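Local coordinates for protein ribokinase (Cryptococcus neoformans var. grubii serotype A, PDB 6CW5) that probably phosphorylates D-ribose at O-5 with ATP and magnesium, giving D-ribose 5-phosphate, as a homodimeric member of the PfkB carbohydrate kinase family, at residues S12-D24 and T137-S151. Numbering follows the deposited sequence.
Sequences SSRCLVRGSVNID and TYTHLLVQNEVPLSS. With GOL (glycerol), chain B.
Strands 15-18 and 140-143 run parallel, 4.6 Å apart at closest approach, as neighbours in the central sheet of the ribokinase fold, hydrogen-bonded alternately from Leu16 N to His140 O, Leu142 N to Leu16 O and Arg18 N to Leu142 O. Where the pairing begins, Arg14 O accepts from both Thr139 N and His140 N, while Thr139 OG1 takes the N-H of Arg14. Cys15, Val17, His140 and Leu142 share one face of the sheet, where Cys15 and His140 pack on helix 279-292. On the other face, Leu16 CB sits over the centre of the Tyr138 ring, 3.6 Å from its centroid, a CH-pi contact; Thr137 OG1 lies over the opposite ring face. The side chain of Arg18 bends at chi2 (64°), and its guanidinium grips Ser151 OG, on helix 149-161, side-on and in plane through NE (3.0 Å) and NH2 (2.9 Å), with Val147 CG2 over one face. NH1 donates a hydrogen bond to Asp69 O on strand 66-73. Past the C-terminal ends of strands 15-18 and 140-143 lies the predicted ribose site, where a glycerol, probably from the crystallisation liquor, is bound: Asn22 ND2 donates almost straight (178°) to its O2, Asp24 OD1 accepts from the same O2, and Glu146 OE2 accepts from glycerol O3 at 2.6 Å.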
# COMPACT_ATOMS: atom_id res chain seq x y z
N SER A 12 -12.76 25.06 -5.97
CA SER A 12 -12.51 24.76 -7.37
C SER A 12 -12.10 23.30 -7.56
O SER A 12 -11.18 22.80 -6.92
CB SER A 12 -11.43 25.67 -7.94
OG SER A 12 -12.03 26.74 -8.66
N SER A 13 -12.76 22.62 -8.48
CA SER A 13 -12.64 21.17 -8.55
C SER A 13 -11.35 20.73 -9.23
O SER A 13 -10.95 21.28 -10.26
CB SER A 13 -13.85 20.57 -9.26
OG SER A 13 -15.03 20.89 -8.56
N ARG A 14 -10.70 19.72 -8.66
CA ARG A 14 -9.49 19.15 -9.24
C ARG A 14 -9.46 17.67 -8.88
O ARG A 14 -9.69 17.30 -7.73
CB ARG A 14 -8.22 19.86 -8.74
CG ARG A 14 -6.93 19.37 -9.43
CD ARG A 14 -5.74 20.30 -9.18
NE ARG A 14 -5.96 21.61 -9.78
CZ ARG A 14 -5.44 22.01 -10.94
NH1 ARG A 14 -4.65 21.21 -11.65
NH2 ARG A 14 -5.71 23.23 -11.39
N CYS A 15 -9.19 16.83 -9.89
CA CYS A 15 -9.23 15.39 -9.73
C CYS A 15 -7.82 14.82 -9.71
O CYS A 15 -7.00 15.15 -10.57
CB CYS A 15 -10.01 14.74 -10.87
SG CYS A 15 -10.14 12.95 -10.70
N LEU A 16 -7.55 13.94 -8.76
CA LEU A 16 -6.34 13.14 -8.80
C LEU A 16 -6.72 11.74 -9.24
O LEU A 16 -7.65 11.14 -8.67
CB LEU A 16 -5.67 13.08 -7.43
CG LEU A 16 -4.43 12.18 -7.33
CD1 LEU A 16 -3.26 12.69 -8.17
CD2 LEU A 16 -4.06 12.13 -5.85
N VAL A 17 -6.07 11.26 -10.29
CA VAL A 17 -6.18 9.86 -10.72
C VAL A 17 -4.96 9.14 -10.20
O VAL A 17 -3.83 9.43 -10.60
CB VAL A 17 -6.29 9.72 -12.25
CG1 VAL A 17 -6.47 8.23 -12.64
CG2 VAL A 17 -7.43 10.59 -12.79
N ARG A 18 -5.16 8.19 -9.28
CA ARG A 18 -4.06 7.35 -8.82
C ARG A 18 -4.26 6.03 -9.55
O ARG A 18 -5.20 5.28 -9.25
CB ARG A 18 -4.09 7.18 -7.31
CG ARG A 18 -3.10 6.14 -6.77
CD ARG A 18 -1.63 6.48 -7.01
NE ARG A 18 -0.79 5.37 -6.56
CZ ARG A 18 -0.12 4.56 -7.38
NH1 ARG A 18 -0.10 4.80 -8.69
NH2 ARG A 18 0.56 3.53 -6.88
N GLY A 19 -3.42 5.75 -10.54
CA GLY A 19 -3.72 4.58 -11.35
C GLY A 19 -2.66 4.31 -12.39
O GLY A 19 -1.54 4.82 -12.33
N SER A 20 -3.03 3.48 -13.34
CA SER A 20 -2.07 2.83 -14.23
C SER A 20 -1.91 3.56 -15.55
O SER A 20 -2.81 4.27 -16.01
CB SER A 20 -2.58 1.41 -14.51
OG SER A 20 -3.90 1.49 -15.06
N VAL A 21 -0.77 3.30 -16.20
CA VAL A 21 -0.51 3.65 -17.59
C VAL A 21 -0.06 2.38 -18.28
O VAL A 21 0.86 1.71 -17.80
CB VAL A 21 0.58 4.73 -17.70
CG1 VAL A 21 0.86 5.08 -19.17
CG2 VAL A 21 0.16 5.96 -16.90
N ASN A 22 -0.70 2.05 -19.40
CA ASN A 22 -0.36 0.86 -20.17
C ASN A 22 -0.04 1.25 -21.61
O ASN A 22 -0.64 2.17 -22.17
CB ASN A 22 -1.51 -0.15 -20.24
CG ASN A 22 -1.80 -0.80 -18.90
OD1 ASN A 22 -0.92 -0.95 -18.06
ND2 ASN A 22 -3.01 -1.23 -18.73
N ILE A 23 0.89 0.51 -22.19
CA ILE A 23 0.99 0.44 -23.64
C ILE A 23 0.12 -0.73 -24.06
O ILE A 23 0.40 -1.87 -23.69
CB ILE A 23 2.44 0.28 -24.10
CG1 ILE A 23 3.23 1.51 -23.66
CG2 ILE A 23 2.50 0.09 -25.62
CD1 ILE A 23 4.74 1.42 -23.93
N ASP A 24 -0.96 -0.45 -24.79
CA ASP A 24 -1.90 -1.47 -25.24
C ASP A 24 -1.40 -2.05 -26.55
O ASP A 24 -1.11 -1.30 -27.48
CB ASP A 24 -3.30 -0.89 -25.46
CG ASP A 24 -4.01 -0.52 -24.16
OD1 ASP A 24 -3.47 -0.79 -23.07
OD2 ASP A 24 -5.13 0.02 -24.26
N THR A 137 -4.85 19.72 -2.68
CA THR A 137 -5.36 20.50 -3.81
C THR A 137 -6.53 19.83 -4.51
O THR A 137 -7.09 20.41 -5.45
CB THR A 137 -4.24 20.76 -4.83
OG1 THR A 137 -3.81 19.53 -5.40
CG2 THR A 137 -3.05 21.45 -4.18
N TYR A 138 -6.93 18.64 -4.08
CA TYR A 138 -7.89 17.83 -4.83
C TYR A 138 -9.25 17.80 -4.15
O TYR A 138 -9.35 17.75 -2.92
CB TYR A 138 -7.38 16.41 -4.99
CG TYR A 138 -6.06 16.39 -5.70
CD1 TYR A 138 -5.98 16.71 -7.06
CD2 TYR A 138 -4.89 16.10 -5.02
CE1 TYR A 138 -4.77 16.70 -7.72
CE2 TYR A 138 -3.66 16.09 -5.67
CZ TYR A 138 -3.61 16.40 -7.01
OH TYR A 138 -2.41 16.41 -7.66
N THR A 139 -10.31 17.82 -4.98
CA THR A 139 -11.67 17.60 -4.53
C THR A 139 -12.18 16.22 -4.91
O THR A 139 -13.16 15.75 -4.31
CB THR A 139 -12.61 18.66 -5.13
OG1 THR A 139 -12.49 18.65 -6.57
CG2 THR A 139 -12.28 20.07 -4.61
N HIS A 140 -11.56 15.57 -5.90
CA HIS A 140 -12.03 14.29 -6.41
C HIS A 140 -10.85 13.34 -6.55
O HIS A 140 -9.76 13.76 -6.93
CB HIS A 140 -12.74 14.46 -7.78
CG HIS A 140 -14.05 15.17 -7.67
ND1 HIS A 140 -14.15 16.51 -7.33
CD2 HIS A 140 -15.32 14.72 -7.79
CE1 HIS A 140 -15.43 16.85 -7.28
NE2 HIS A 140 -16.15 15.78 -7.54
N LEU A 141 -11.10 12.05 -6.27
CA LEU A 141 -10.12 10.99 -6.45
C LEU A 141 -10.73 9.92 -7.34
O LEU A 141 -11.87 9.51 -7.13
CB LEU A 141 -9.70 10.37 -5.11
CG LEU A 141 -8.84 9.11 -5.19
CD1 LEU A 141 -7.36 9.46 -5.60
CD2 LEU A 141 -8.88 8.37 -3.84
N LEU A 142 -9.95 9.46 -8.31
CA LEU A 142 -10.36 8.35 -9.17
C LEU A 142 -9.33 7.23 -9.04
O LEU A 142 -8.14 7.48 -9.21
CB LEU A 142 -10.45 8.84 -10.61
CG LEU A 142 -11.02 8.02 -11.74
CD1 LEU A 142 -12.34 7.34 -11.32
CD2 LEU A 142 -11.24 8.98 -12.89
N VAL A 143 -9.79 6.01 -8.75
CA VAL A 143 -8.92 4.87 -8.55
C VAL A 143 -9.52 3.66 -9.26
O VAL A 143 -10.72 3.60 -9.52
CB VAL A 143 -8.67 4.52 -7.05
CG1 VAL A 143 -7.59 5.46 -6.44
CG2 VAL A 143 -9.97 4.58 -6.24
N GLN A 144 -8.65 2.73 -9.63
CA GLN A 144 -9.08 1.48 -10.26
C GLN A 144 -8.31 0.38 -9.58
O GLN A 144 -8.06 0.48 -8.38
CB GLN A 144 -8.82 1.49 -11.77
CG GLN A 144 -9.30 2.80 -12.45
CD GLN A 144 -8.22 3.87 -12.42
OE1 GLN A 144 -7.03 3.56 -12.32
NE2 GLN A 144 -8.64 5.15 -12.49
N ASN A 145 -7.90 -0.66 -10.31
CA ASN A 145 -7.18 -1.72 -9.61
C ASN A 145 -6.01 -2.24 -10.42
O ASN A 145 -5.68 -3.43 -10.34
CB ASN A 145 -8.12 -2.90 -9.25
CG ASN A 145 -7.49 -3.87 -8.23
OD1 ASN A 145 -6.81 -3.44 -7.29
ND2 ASN A 145 -7.70 -5.19 -8.42
N GLU A 146 -5.34 -1.38 -11.19
CA GLU A 146 -4.19 -1.82 -11.97
C GLU A 146 -2.86 -1.40 -11.35
O GLU A 146 -1.83 -1.47 -12.03
CB GLU A 146 -4.27 -1.28 -13.41
CG GLU A 146 -5.39 -1.94 -14.22
CD GLU A 146 -5.44 -1.54 -15.70
OE1 GLU A 146 -4.91 -0.46 -16.08
OE2 GLU A 146 -6.06 -2.31 -16.47
N VAL A 147 -2.88 -0.91 -10.11
CA VAL A 147 -1.69 -0.61 -9.33
C VAL A 147 -1.79 -1.40 -8.03
O VAL A 147 -2.84 -2.05 -7.82
CB VAL A 147 -1.55 0.91 -9.10
CG1 VAL A 147 -1.59 1.61 -10.46
CG2 VAL A 147 -2.67 1.45 -8.16
N PRO A 148 -0.77 -1.40 -7.15
CA PRO A 148 -0.84 -2.27 -5.97
C PRO A 148 -2.04 -1.88 -5.13
O PRO A 148 -2.28 -0.70 -4.90
CB PRO A 148 0.47 -1.98 -5.21
CG PRO A 148 1.43 -1.55 -6.31
CD PRO A 148 0.56 -0.75 -7.26
N LEU A 149 -2.78 -2.90 -4.67
CA LEU A 149 -4.02 -2.58 -3.97
C LEU A 149 -3.75 -1.75 -2.72
O LEU A 149 -4.55 -0.88 -2.36
CB LEU A 149 -4.78 -3.85 -3.60
CG LEU A 149 -6.11 -3.66 -2.83
CD1 LEU A 149 -7.08 -2.79 -3.62
CD2 LEU A 149 -6.73 -5.07 -2.49
N SER A 150 -2.64 -2.03 -2.02
CA SER A 150 -2.37 -1.26 -0.82
C SER A 150 -2.27 0.23 -1.13
O SER A 150 -2.62 1.07 -0.28
CB SER A 150 -1.09 -1.74 -0.12
OG SER A 150 0.07 -1.50 -0.91
N SER A 151 -1.79 0.58 -2.32
CA SER A 151 -1.66 2.00 -2.69
C SER A 151 -3.04 2.59 -2.97
O SER A 151 -3.38 3.66 -2.44
CB SER A 151 -0.71 2.14 -3.89
OG SER A 151 -0.44 3.52 -4.19
C1 GOL B . -7.22 -0.22 -21.33
O1 GOL B . -6.61 0.63 -22.34
C2 GOL B . -6.19 -1.35 -21.07
O2 GOL B . -4.92 -0.85 -20.84
C3 GOL B . -6.71 -2.21 -19.90
O3 GOL B . -6.76 -1.34 -18.77
O HOH W 1 -8.39 22.80 -5.10
O HOH W 2 -5.96 2.69 -8.66